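Local atomic coordinates of amphiphysin (PDB entry 1URU), a protein that probably binds curved membranes through a crescent-shaped, coiled-coil BAR-domain dimer, consistent with a part in membrane bending or curvature sensing during endocytosis. Residues 36-41 / 188-193; 47-52 / 197-202; 69-74 / 104-109; 111-116 / 209-214; 143-148 / 173-178. One frame throughout, in Å; residues are numbered along the deposited sequence.

In the fold
Helix 35-84 first supplies one side of contacts 1 and 2, whose partners come some 145 residues later on helix 172-239; because these two helices run the same way, the two loops cross. Further along, helix 35-84 turns back into helix 92-156, and contact 3 zips up that hairpin within both longer loops. Contact 4 then joins helix 92-156 to helix 172-239, crossing contacts 1 and 2, and touches contact 3 where F109 meets T214. Contact 5, the shortest loop, lies within contacts 1, 2 and 4 and closes the second hairpin far out on the arm. Contacts 2, 3 and 4 also reach the second subunit.

Contact 1. Residues 36-41 / 188-193; sequences DEIFDD and ELHDEL
F39 and H190, their CA atoms 6.5 Å apart, mark where helix segments 36-41 and 188-193 come together, running in broadly the same direction with axes 10.3 Å apart at their nearest and inclined by 38°. The two rings form a T-shaped pair, with the edge of F39 turned toward the face of H190. Their centroids are 5.4 Å apart and the planes stand at 70°. Of the phenyl atoms, CD1 of F39 comes over the imidazole, off toward its rim and 3.7 Å from NE2 of H190. CG of F39 lies anti to the backbone N (chi1 -177°), a setting that carries the ring across to helix 172-239. There its CE1 meets CB of L189 at 3.6 Å, near the ring plane, and the CD1 methyl of L193 lies 4.1 Å from the same CE1 of F39. I38 approaches the imidazole differently: its CG2 methyl comes in at the edge, in the ring plane, 3.8 Å from CE1 of H190. F39 also has a cation-pi partner in R138, from helix 92-156, so all three helices meet at this ring. Putting an alanine here would probably open a gap beside L189 and L193, and leave the H190 face without its aromatic edge and R138 without its pi partner. An aromatic wedged between parallel first and third helices, with the antiparallel second helix beside them, belongs to the three-helix coiled coil of the BAR domain.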
# COMPACT_ATOMS: atom_id res chain seq x y z
N ASP A 36 40.69 26.85 -5.51
CA ASP A 36 39.36 27.33 -5.16
C ASP A 36 38.24 26.90 -6.12
O ASP A 36 37.13 26.60 -5.68
CB ASP A 36 39.35 28.85 -5.02
CG ASP A 36 40.17 29.30 -3.85
OD1 ASP A 36 40.32 28.47 -2.92
OD2 ASP A 36 40.74 30.42 -3.79
N GLU A 37 38.54 26.88 -7.42
CA GLU A 37 37.57 26.45 -8.42
C GLU A 37 37.33 24.95 -8.29
O GLU A 37 36.21 24.49 -8.43
CB GLU A 37 38.03 26.83 -9.84
CG GLU A 37 38.09 28.35 -10.11
CD GLU A 37 38.52 28.69 -11.53
OE1 GLU A 37 39.41 28.01 -12.09
OE2 GLU A 37 37.95 29.64 -12.12
N ILE A 38 38.38 24.20 -7.98
CA ILE A 38 38.24 22.77 -7.65
C ILE A 38 37.35 22.59 -6.43
O ILE A 38 36.57 21.66 -6.39
CB ILE A 38 39.65 22.13 -7.39
CG1 ILE A 38 40.33 21.78 -8.71
CG2 ILE A 38 39.59 20.90 -6.49
CD1 ILE A 38 41.83 21.96 -8.70
N PHE A 39 37.49 23.45 -5.43
CA PHE A 39 36.73 23.32 -4.19
C PHE A 39 35.26 23.53 -4.51
O PHE A 39 34.41 22.80 -4.02
CB PHE A 39 37.18 24.36 -3.17
CG PHE A 39 36.49 24.26 -1.84
CD1 PHE A 39 37.08 23.58 -0.79
CD2 PHE A 39 35.26 24.88 -1.63
CE1 PHE A 39 36.45 23.49 0.44
CE2 PHE A 39 34.62 24.79 -0.39
CZ PHE A 39 35.21 24.09 0.64
N ASP A 40 34.98 24.54 -5.34
CA ASP A 40 33.63 24.87 -5.75
C ASP A 40 32.97 23.71 -6.43
O ASP A 40 31.81 23.45 -6.20
CB ASP A 40 33.64 26.04 -6.73
CG ASP A 40 33.36 27.36 -6.06
OD1 ASP A 40 32.21 27.84 -6.20
OD2 ASP A 40 34.21 27.97 -5.37
N ASP A 41 33.70 23.02 -7.29
CA ASP A 41 33.17 21.88 -8.00
C ASP A 41 32.83 20.78 -7.02
O ASP A 41 31.82 20.10 -7.19
CB ASP A 41 34.16 21.36 -9.06
CG ASP A 41 34.20 22.23 -10.30
OD1 ASP A 41 33.43 23.21 -10.40
OD2 ASP A 41 34.99 22.03 -11.25
N GLU A 188 41.40 19.92 4.90
CA GLU A 188 40.56 18.81 5.33
C GLU A 188 39.37 18.63 4.39
O GLU A 188 38.99 17.51 4.08
CB GLU A 188 40.07 19.03 6.76
CG GLU A 188 41.02 18.52 7.82
CD GLU A 188 40.61 18.95 9.23
OE1 GLU A 188 39.40 19.20 9.45
OE2 GLU A 188 41.51 19.03 10.11
N LEU A 189 38.79 19.74 3.95
CA LEU A 189 37.65 19.67 3.06
C LEU A 189 38.03 19.23 1.63
O LEU A 189 37.23 18.60 0.91
CB LEU A 189 36.90 21.01 3.05
CG LEU A 189 35.74 21.22 4.06
CD1 LEU A 189 35.42 20.01 4.96
CD2 LEU A 189 35.97 22.43 4.91
N HIS A 190 39.25 19.56 1.21
CA HIS A 190 39.72 19.18 -0.11
C HIS A 190 39.88 17.66 -0.24
O HIS A 190 39.78 17.14 -1.33
CB HIS A 190 41.02 19.91 -0.45
CG HIS A 190 40.80 21.14 -1.26
ND1 HIS A 190 40.37 21.08 -2.56
CD2 HIS A 190 40.89 22.45 -0.94
CE1 HIS A 190 40.23 22.32 -3.02
NE2 HIS A 190 40.53 23.16 -2.05
N ASP A 191 40.13 16.99 0.88
CA ASP A 191 40.14 15.53 0.95
C ASP A 191 38.78 14.95 1.37
O ASP A 191 38.33 13.95 0.82
CB ASP A 191 41.15 15.04 1.99
CG ASP A 191 42.62 15.34 1.61
OD1 ASP A 191 42.93 15.64 0.43
OD2 ASP A 191 43.51 15.28 2.47
N GLU A 192 38.13 15.58 2.34
CA GLU A 192 36.96 14.96 2.94
C GLU A 192 35.76 14.95 1.97
O GLU A 192 35.02 13.98 1.92
CB GLU A 192 36.58 15.63 4.27
CG GLU A 192 37.35 15.07 5.46
CD GLU A 192 37.14 15.88 6.73
OE1 GLU A 192 36.00 16.33 7.00
OE2 GLU A 192 38.12 16.07 7.48
N LEU A 193 35.59 16.04 1.23
CA LEU A 193 34.45 16.18 0.33
C LEU A 193 34.44 15.15 -0.79
O LEU A 193 33.45 14.46 -0.94
CB LEU A 193 34.38 17.60 -0.26
CG LEU A 193 33.95 18.68 0.73
CD1 LEU A 193 34.30 20.06 0.22
CD2 LEU A 193 32.44 18.57 1.05

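Contact 2. Residues 47-52 / 197-202; sequences NRQQAS and YDSRIL
Y197 meets R48 with its hydroxyl and Q49 with its ring edge where the parallel first and third helices of the BAR coiled coil, 35-84 and 172-239, pass each other. The Q49 amide is almost perpendicular to the phenol ring, at 87°, and presents OE1 to the ring's edge, 3.6 Å from CD1 of Y197. A chi1 of -175° sets CG of Q49 opposite the backbone nitrogen, and with the rest of the chain extended the residue reaches right across to the other helix, where its NE2 arrives 3.5 Å from CB of R200. That NE2 is bonded to L196 O and Y124 OH, which fixes the rotation of the buried amide. At the far end of the ring, NH2 of R48 makes a weak hydrogen bond of 2.9 Å to OH of Y197. The hydroxyl lies at the guanidinium edge, near its plane; the same NH2 has a second weak bond, to N45. R200 lies over one face of the phenol, its NE above the centre, while its NH1 forms a salt bridge with E86 of the second subunit. R200 NE also donates to Y197 O at 2.8 Å, coming from above the carbonyl plane.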
# COMPACT_ATOMS: atom_id res chain seq x y z
N ASN A 47 26.34 19.26 -2.62
CA ASN A 47 24.99 19.78 -2.66
C ASN A 47 24.06 18.83 -3.42
O ASN A 47 22.96 18.57 -2.97
CB ASN A 47 24.97 21.15 -3.35
CG ASN A 47 25.50 22.26 -2.48
OD1 ASN A 47 25.56 22.17 -1.26
ND2 ASN A 47 25.88 23.35 -3.12
N ARG A 48 24.53 18.33 -4.56
CA ARG A 48 23.77 17.39 -5.38
C ARG A 48 23.66 16.01 -4.74
O ARG A 48 22.64 15.33 -4.89
CB ARG A 48 24.39 17.23 -6.78
CG ARG A 48 23.89 18.25 -7.83
CD ARG A 48 24.64 18.25 -9.20
NE ARG A 48 25.90 17.50 -9.15
CZ ARG A 48 26.04 16.21 -9.43
NH1 ARG A 48 25.00 15.47 -9.83
NH2 ARG A 48 27.23 15.63 -9.31
N GLN A 49 24.72 15.59 -4.06
CA GLN A 49 24.73 14.30 -3.36
C GLN A 49 23.73 14.37 -2.20
O GLN A 49 22.96 13.44 -2.01
CB GLN A 49 26.14 13.97 -2.86
CG GLN A 49 26.29 12.59 -2.23
CD GLN A 49 27.70 12.31 -1.69
OE1 GLN A 49 28.54 13.20 -1.61
NE2 GLN A 49 27.96 11.07 -1.32
N GLN A 50 23.73 15.49 -1.48
CA GLN A 50 22.82 15.73 -0.36
C GLN A 50 21.36 15.88 -0.79
O GLN A 50 20.47 15.43 -0.11
CB GLN A 50 23.25 16.98 0.41
CG GLN A 50 22.29 17.44 1.49
CD GLN A 50 22.83 18.60 2.28
OE1 GLN A 50 23.29 19.60 1.70
NE2 GLN A 50 22.80 18.48 3.60
N ALA A 51 21.11 16.51 -1.93
CA ALA A 51 19.75 16.68 -2.44
C ALA A 51 19.18 15.33 -2.86
O ALA A 51 17.98 15.10 -2.73
CB ALA A 51 19.72 17.68 -3.63
N SER A 52 20.05 14.46 -3.38
CA SER A 52 19.66 13.13 -3.87
C SER A 52 19.39 12.14 -2.72
O SER A 52 18.50 11.32 -2.82
CB SER A 52 20.72 12.54 -4.82
OG SER A 52 20.87 13.29 -6.02
N TYR A 197 31.91 11.97 -1.59
CA TYR A 197 31.30 11.83 -2.89
C TYR A 197 31.51 10.44 -3.47
O TYR A 197 30.62 9.89 -4.11
CB TYR A 197 31.86 12.89 -3.85
CG TYR A 197 31.06 13.01 -5.11
CD1 TYR A 197 29.70 13.34 -5.06
CD2 TYR A 197 31.63 12.76 -6.35
CE1 TYR A 197 28.93 13.42 -6.22
CE2 TYR A 197 30.88 12.86 -7.52
CZ TYR A 197 29.52 13.19 -7.45
OH TYR A 197 28.76 13.28 -8.59
N ASP A 198 32.68 9.87 -3.24
CA ASP A 198 32.98 8.55 -3.78
C ASP A 198 32.25 7.47 -3.00
O ASP A 198 31.75 6.53 -3.60
CB ASP A 198 34.48 8.30 -3.81
CG ASP A 198 35.18 9.22 -4.81
OD1 ASP A 198 34.56 9.46 -5.88
OD2 ASP A 198 36.31 9.74 -4.60
N SER A 199 32.12 7.64 -1.69
CA SER A 199 31.27 6.77 -0.89
C SER A 199 29.87 6.54 -1.48
O SER A 199 29.28 5.50 -1.26
CB SER A 199 31.13 7.30 0.54
OG SER A 199 30.39 8.51 0.56
N ARG A 200 29.35 7.49 -2.27
CA ARG A 200 28.00 7.39 -2.85
C ARG A 200 27.70 6.08 -3.58
O ARG A 200 26.58 5.58 -3.52
CB ARG A 200 27.67 8.61 -3.76
CG ARG A 200 27.90 8.42 -5.25
CD ARG A 200 28.02 9.70 -6.09
NE ARG A 200 29.39 9.81 -6.62
CZ ARG A 200 29.73 9.75 -7.90
NH1 ARG A 200 28.83 9.64 -8.87
NH2 ARG A 200 31.02 9.83 -8.23
N ILE A 201 28.69 5.53 -4.29
CA ILE A 201 28.48 4.34 -5.11
C ILE A 201 28.28 3.16 -4.19
O ILE A 201 27.28 2.48 -4.26
CB ILE A 201 29.69 4.05 -6.04
CG1 ILE A 201 29.86 5.12 -7.12
CG2 ILE A 201 29.55 2.67 -6.72
CD1 ILE A 201 31.31 5.27 -7.61
N LEU A 202 29.27 2.94 -3.32
CA LEU A 202 29.22 1.83 -2.38
C LEU A 202 27.97 1.88 -1.49
O LEU A 202 27.37 0.85 -1.20
CB LEU A 202 30.48 1.78 -1.51
CG LEU A 202 30.53 0.68 -0.43
CD1 LEU A 202 30.64 -0.71 -1.06
CD2 LEU A 202 31.67 0.93 0.57

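Contact 3. Residues 69-74 / 104-109; sequences AAQAAS and SLWADF
Antiparallel packing of the first two long helices of the BAR domain, 35-84 against 92-156, lays the indole of W106 flat against the backbone at Q71. The segment axes are 10.2 Å apart and their directions differ by 172°. A70, Q71 and S74 all meet the same face of the indole. CA of Q71 makes a CH-pi contact with the six-membered ring of W106, 3.9 Å from its centroid and over the face. Beside it CB of A70 packs on the rim, 3.7 Å from CH2 of W106. S74 comes in at the pyrrole end, where its OG is 3.6 Å from NE1 of W106, a close approach that is not a hydrogen bond. In this coiled coil the third helix completes the setting: F218 of helix 172-239 meets the indole edge-to-face. A leucine in place of W106 would probably lose both the flat cover over the Q71 backbone and the aromatic partner of F218. The Q71 side chain runs past W106 in the opposite direction. Its chi1 of 171° and the extended chain beyond bring the amide to the neighbouring residue, with NE2 3.7 Å from CA of A107. A73 packs on N62, and S74 on Y63, of the second subunit.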
# COMPACT_ATOMS: atom_id res chain seq x y z
N ALA A 69 0.42 0.50 5.65
CA ALA A 69 -1.03 0.60 5.46
C ALA A 69 -1.58 -0.52 4.56
O ALA A 69 -2.72 -0.97 4.76
CB ALA A 69 -1.39 1.95 4.88
N ALA A 70 -0.78 -0.96 3.58
CA ALA A 70 -1.19 -2.05 2.69
C ALA A 70 -1.25 -3.41 3.43
O ALA A 70 -2.17 -4.20 3.21
CB ALA A 70 -0.23 -2.13 1.49
N GLN A 71 -0.25 -3.64 4.28
CA GLN A 71 -0.19 -4.77 5.19
C GLN A 71 -1.48 -4.85 6.02
O GLN A 71 -2.15 -5.90 6.07
CB GLN A 71 1.02 -4.61 6.11
CG GLN A 71 1.11 -5.60 7.28
CD GLN A 71 2.29 -5.33 8.21
OE1 GLN A 71 2.78 -4.22 8.27
NE2 GLN A 71 2.71 -6.36 8.93
N ALA A 72 -1.80 -3.73 6.65
CA ALA A 72 -3.01 -3.58 7.46
C ALA A 72 -4.25 -3.91 6.67
O ALA A 72 -5.12 -4.57 7.19
CB ALA A 72 -3.12 -2.18 8.02
N ALA A 73 -4.34 -3.44 5.42
CA ALA A 73 -5.55 -3.62 4.64
C ALA A 73 -5.65 -5.05 4.12
O ALA A 73 -6.75 -5.57 4.03
CB ALA A 73 -5.60 -2.64 3.48
N SER A 74 -4.52 -5.68 3.83
CA SER A 74 -4.50 -7.05 3.34
C SER A 74 -4.97 -8.01 4.44
O SER A 74 -5.54 -9.08 4.16
CB SER A 74 -3.08 -7.42 2.90
OG SER A 74 -3.00 -8.77 2.46
N SER A 104 2.75 -12.95 8.11
CA SER A 104 4.14 -12.99 8.53
C SER A 104 5.10 -12.51 7.47
O SER A 104 6.06 -11.84 7.80
CB SER A 104 4.52 -14.41 8.91
OG SER A 104 3.81 -14.77 10.08
N LEU A 105 4.86 -12.85 6.21
CA LEU A 105 5.70 -12.34 5.12
C LEU A 105 5.59 -10.82 5.07
O LEU A 105 6.59 -10.12 4.92
CB LEU A 105 5.29 -12.89 3.78
CG LEU A 105 5.48 -14.39 3.59
CD1 LEU A 105 4.82 -14.83 2.30
CD2 LEU A 105 6.95 -14.75 3.56
N TRP A 106 4.36 -10.33 5.19
CA TRP A 106 4.14 -8.90 5.18
C TRP A 106 4.89 -8.26 6.34
O TRP A 106 5.37 -7.14 6.22
CB TRP A 106 2.65 -8.56 5.29
CG TRP A 106 1.88 -8.44 3.97
CD1 TRP A 106 1.09 -9.40 3.37
CD2 TRP A 106 1.81 -7.29 3.11
NE1 TRP A 106 0.54 -8.91 2.22
CE2 TRP A 106 0.96 -7.62 2.02
CE3 TRP A 106 2.37 -6.00 3.14
CZ2 TRP A 106 0.66 -6.71 0.99
CZ3 TRP A 106 2.07 -5.10 2.11
CH2 TRP A 106 1.22 -5.46 1.05
N ALA A 107 5.01 -8.97 7.46
CA ALA A 107 5.73 -8.42 8.59
C ALA A 107 7.28 -8.48 8.48
O ALA A 107 7.93 -7.57 8.97
CB ALA A 107 5.27 -9.06 9.86
N ASP A 108 7.86 -9.53 7.86
CA ASP A 108 9.30 -9.53 7.57
C ASP A 108 9.55 -8.31 6.68
O ASP A 108 10.35 -7.44 7.04
CB ASP A 108 9.83 -10.78 6.82
CG ASP A 108 9.33 -12.10 7.40
OD1 ASP A 108 8.96 -12.11 8.59
OD2 ASP A 108 9.28 -13.18 6.73
N PHE A 109 8.85 -8.27 5.55
CA PHE A 109 8.94 -7.22 4.55
C PHE A 109 8.98 -5.85 5.22
O PHE A 109 9.95 -5.13 5.05
CB PHE A 109 7.76 -7.33 3.56
CG PHE A 109 7.80 -6.35 2.41
CD1 PHE A 109 8.92 -6.24 1.60
CD2 PHE A 109 6.70 -5.54 2.13
CE1 PHE A 109 8.95 -5.33 0.53
CE2 PHE A 109 6.71 -4.64 1.08
CZ PHE A 109 7.84 -4.52 0.28

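Contact 4. Residues 111-116 / 209-214; sequences HKLGDQ and QTLFAT
Apolar contacts between K112 and T214, L113 and L211, and Q116 and T210 make up most of this meeting. The K112 and T214 side chains lie alongside each other, pointing opposite ways, with the CG2 methyl of T214 against the aliphatic stem of the lysine, 3.4 Å from CB of K112. A branch-to-branch touch joins CD2 of L113 to CD1 of L211 at 3.7 Å, and F60 of helix 35-84 packs on both leucines. CG2 of T210 meets CB of Q116 at 3.9 Å; beyond that the Q116 chain bends and its amide leads away. These contacts join an antiparallel pair in the BAR coiled coil, helices 92-156 and 172-239, with axes 10.0 Å apart and directions differing by 172°. The hydrogen bonds of the threonine hydroxyls stay within their own helix: OG1 of T214 donates to T210 O at 2.6 Å, while T210 OG1 is bonded to T206 O. T210 O also accepts from T214 N. A water bridges the two helices, accepting from K112 NZ at 3.2 Å and donating to T214 O at 2.7 Å.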
# COMPACT_ATOMS: atom_id res chain seq x y z
N HIS A 111 9.49 -5.04 8.36
CA HIS A 111 10.56 -4.98 9.37
C HIS A 111 11.85 -4.68 8.62
O HIS A 111 12.56 -3.71 8.92
CB HIS A 111 10.63 -6.30 10.19
CG HIS A 111 11.90 -6.50 10.98
ND1 HIS A 111 12.14 -5.90 12.21
CD2 HIS A 111 12.97 -7.30 10.75
CE1 HIS A 111 13.31 -6.30 12.67
NE2 HIS A 111 13.84 -7.14 11.80
N LYS A 112 12.12 -5.51 7.61
CA LYS A 112 13.31 -5.38 6.81
C LYS A 112 13.40 -3.99 6.15
O LYS A 112 14.49 -3.45 6.02
CB LYS A 112 13.37 -6.49 5.77
CG LYS A 112 13.53 -7.92 6.30
CD LYS A 112 13.67 -8.88 5.12
CE LYS A 112 13.73 -10.37 5.49
NZ LYS A 112 12.96 -11.22 4.46
N LEU A 113 12.26 -3.40 5.77
CA LEU A 113 12.27 -2.09 5.11
C LEU A 113 12.63 -0.99 6.12
O LEU A 113 13.53 -0.20 5.88
CB LEU A 113 10.93 -1.74 4.43
CG LEU A 113 10.46 -2.49 3.18
CD1 LEU A 113 9.14 -1.96 2.77
CD2 LEU A 113 11.42 -2.37 2.04
N GLY A 114 11.92 -0.96 7.24
CA GLY A 114 12.13 0.07 8.25
C GLY A 114 13.35 -0.11 9.15
O GLY A 114 13.62 0.78 9.98
N ASP A 115 14.06 -1.22 8.99
CA ASP A 115 15.21 -1.54 9.82
C ASP A 115 16.46 -1.73 8.97
O ASP A 115 17.30 -0.84 8.90
CB ASP A 115 14.93 -2.78 10.68
CG ASP A 115 16.11 -3.17 11.56
OD1 ASP A 115 15.96 -4.08 12.40
OD2 ASP A 115 17.21 -2.61 11.49
N GLN A 116 16.58 -2.89 8.32
CA GLN A 116 17.75 -3.19 7.49
C GLN A 116 17.98 -2.16 6.36
O GLN A 116 19.10 -1.75 6.15
CB GLN A 116 17.67 -4.61 6.91
CG GLN A 116 18.16 -5.73 7.83
CD GLN A 116 17.24 -5.96 9.05
OE1 GLN A 116 16.09 -6.37 8.91
NE2 GLN A 116 17.77 -5.68 10.24
N GLN A 209 20.85 -3.29 -2.71
CA GLN A 209 20.98 -4.76 -2.66
C GLN A 209 20.06 -5.28 -1.59
O GLN A 209 19.31 -6.22 -1.80
CB GLN A 209 22.41 -5.22 -2.35
CG GLN A 209 22.72 -6.75 -2.48
CD GLN A 209 21.89 -7.72 -1.55
OE1 GLN A 209 22.16 -7.87 -0.35
NE2 GLN A 209 20.89 -8.39 -2.16
N THR A 210 20.12 -4.65 -0.42
CA THR A 210 19.20 -4.96 0.68
C THR A 210 17.74 -4.75 0.28
O THR A 210 16.90 -5.61 0.52
CB THR A 210 19.49 -4.08 1.92
OG1 THR A 210 20.88 -4.06 2.21
CG2 THR A 210 18.87 -4.65 3.17
N LEU A 211 17.45 -3.59 -0.32
CA LEU A 211 16.08 -3.23 -0.70
C LEU A 211 15.56 -4.22 -1.72
O LEU A 211 14.46 -4.73 -1.57
CB LEU A 211 15.99 -1.82 -1.28
CG LEU A 211 14.65 -1.44 -1.92
CD1 LEU A 211 13.52 -1.53 -0.91
CD2 LEU A 211 14.68 -0.06 -2.53
N PHE A 212 16.34 -4.50 -2.75
CA PHE A 212 15.83 -5.31 -3.86
C PHE A 212 15.63 -6.76 -3.51
O PHE A 212 14.74 -7.40 -4.03
CB PHE A 212 16.72 -5.14 -5.08
CG PHE A 212 16.60 -3.79 -5.73
CD1 PHE A 212 17.61 -3.32 -6.56
CD2 PHE A 212 15.49 -2.97 -5.49
CE1 PHE A 212 17.51 -2.07 -7.17
CE2 PHE A 212 15.38 -1.72 -6.09
CZ PHE A 212 16.40 -1.27 -6.95
N ALA A 213 16.47 -7.25 -2.60
CA ALA A 213 16.39 -8.61 -2.07
C ALA A 213 15.20 -8.77 -1.12
O ALA A 213 14.60 -9.85 -1.03
CB ALA A 213 17.68 -8.90 -1.31
N THR A 214 14.88 -7.71 -0.39
CA THR A 214 13.79 -7.72 0.56
C THR A 214 12.51 -7.82 -0.22
O THR A 214 11.63 -8.63 0.11
CB THR A 214 13.82 -6.42 1.38
OG1 THR A 214 15.05 -6.36 2.11
CG2 THR A 214 12.75 -6.37 2.44
O HOH W 1 11.06 -9.43 2.58

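Contact 5. Residues 143-148 / 173-178; sequences IDYDGQ and EQLEEA
The phenol ring of Y145 has the CD1 methyl of L175 at its edge, near the ring plane and 4.3 Å from CD1 of Y145, while A178 O stands obliquely to it. The other flat group, the Q148 amide, is split between two neighbours. Its OE1 is directed toward the backbone at Q174, 3.8 Å from that residue's O, two acceptors that cannot bond each other, and its NE2 sits 3.9 Å from CB of A178. CB of Y145 touches the same alanine methyl, CB to CB at 3.9 Å, so the A178 methyl touches both the stem of the tyrosine and the end of the glutamine. D144 adds a lighter touch on A178 with its carboxylate. Helices 92-156 and 172-239 form a helical hairpin here, the second and third members of the BAR coiled coil, toward the end of the arm. Their segments run antiparallel at 151°, with axes 9.1 Å apart at the closest. The small A178 side chain is consistent with this close approach: its CA is 5.1 Å from CA of Y145. L175 fills the next turn. With chi1 at 174°, the leucine branch swings over to helix 92-156, where CD1 of L175 lies 3.8 Å from CB of Q148 and also rests on that residue's carbonyl. Along the same helix R149 and F152 continue the packing around L175. E176, on helix 172-239, forms a salt bridge with R179 from the following turn.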
# COMPACT_ATOMS: atom_id res chain seq x y z
N ILE A 143 36.51 34.48 4.66
CA ILE A 143 36.24 35.94 4.60
C ILE A 143 36.75 36.73 5.83
O ILE A 143 36.82 37.96 5.79
CB ILE A 143 34.73 36.27 4.37
CG1 ILE A 143 33.96 36.13 5.70
CG2 ILE A 143 34.17 35.46 3.17
CD1 ILE A 143 32.45 36.08 5.57
N ASP A 144 37.05 36.03 6.93
CA ASP A 144 37.65 36.64 8.11
C ASP A 144 39.15 36.84 7.85
O ASP A 144 39.72 37.86 8.23
CB ASP A 144 37.41 35.75 9.34
CG ASP A 144 37.95 36.35 10.65
OD1 ASP A 144 38.65 35.62 11.38
OD2 ASP A 144 37.70 37.52 11.05
N TYR A 145 39.76 35.85 7.18
CA TYR A 145 41.20 35.84 6.90
C TYR A 145 41.56 36.84 5.82
O TYR A 145 42.53 37.57 5.98
CB TYR A 145 41.64 34.42 6.51
CG TYR A 145 42.95 34.24 5.74
CD1 TYR A 145 44.08 35.00 6.02
CD2 TYR A 145 43.05 33.26 4.75
CE1 TYR A 145 45.28 34.81 5.30
CE2 TYR A 145 44.24 33.04 4.04
CZ TYR A 145 45.35 33.82 4.31
OH TYR A 145 46.51 33.58 3.60
N ASP A 146 40.79 36.87 4.73
CA ASP A 146 40.94 37.89 3.69
C ASP A 146 40.57 39.27 4.27
O ASP A 146 41.15 40.28 3.89
CB ASP A 146 40.08 37.58 2.43
CG ASP A 146 40.82 36.71 1.38
OD1 ASP A 146 42.06 36.84 1.22
OD2 ASP A 146 40.24 35.87 0.65
N GLY A 147 39.63 39.29 5.21
CA GLY A 147 39.21 40.52 5.86
C GLY A 147 40.27 41.11 6.77
O GLY A 147 40.15 42.27 7.17
N GLN A 148 41.30 40.32 7.10
CA GLN A 148 42.44 40.76 7.90
C GLN A 148 43.72 40.96 7.08
O GLN A 148 44.62 41.66 7.53
CB GLN A 148 42.72 39.77 9.03
CG GLN A 148 41.68 39.83 10.11
CD GLN A 148 42.01 38.92 11.26
OE1 GLN A 148 43.02 39.12 11.94
NE2 GLN A 148 41.17 37.92 11.50
N GLU A 173 50.13 38.52 14.57
CA GLU A 173 50.00 37.20 15.20
C GLU A 173 48.58 36.67 15.03
O GLU A 173 48.35 35.46 14.98
CB GLU A 173 50.27 37.25 16.70
CG GLU A 173 51.63 37.81 17.12
CD GLU A 173 51.57 38.46 18.50
OE1 GLU A 173 50.65 38.10 19.29
OE2 GLU A 173 52.43 39.33 18.80
N GLN A 174 47.64 37.61 14.97
CA GLN A 174 46.22 37.32 14.85
C GLN A 174 45.83 36.92 13.42
O GLN A 174 44.93 36.10 13.22
CB GLN A 174 45.42 38.55 15.30
CG GLN A 174 44.09 38.27 16.02
CD GLN A 174 43.21 39.53 16.09
OE1 GLN A 174 41.98 39.42 16.15
NE2 GLN A 174 43.84 40.71 16.06
N LEU A 175 46.50 37.52 12.44
CA LEU A 175 46.37 37.14 11.03
C LEU A 175 46.87 35.71 10.80
O LEU A 175 46.25 34.94 10.07
CB LEU A 175 47.19 38.11 10.17
CG LEU A 175 47.33 37.86 8.67
CD1 LEU A 175 46.05 38.28 7.95
CD2 LEU A 175 48.52 38.61 8.12
N GLU A 176 47.99 35.36 11.42
CA GLU A 176 48.50 34.00 11.30
C GLU A 176 47.62 33.01 12.01
O GLU A 176 47.78 31.82 11.83
CB GLU A 176 49.92 33.89 11.87
CG GLU A 176 50.96 34.81 11.23
CD GLU A 176 51.13 34.60 9.74
OE1 GLU A 176 50.82 33.49 9.23
OE2 GLU A 176 51.59 35.56 9.07
N GLU A 177 46.72 33.48 12.86
CA GLU A 177 45.72 32.60 13.45
C GLU A 177 44.66 32.28 12.41
O GLU A 177 44.30 31.13 12.23
CB GLU A 177 45.05 33.21 14.68
CG GLU A 177 45.99 33.59 15.81
CD GLU A 177 46.78 32.42 16.40
OE1 GLU A 177 46.52 31.23 16.04
OE2 GLU A 177 47.68 32.72 17.23
N ALA A 178 44.14 33.31 11.74
CA ALA A 178 43.06 33.11 10.79
C ALA A 178 43.51 32.27 9.58
O ALA A 178 42.71 31.59 8.95
CB ALA A 178 42.49 34.45 10.34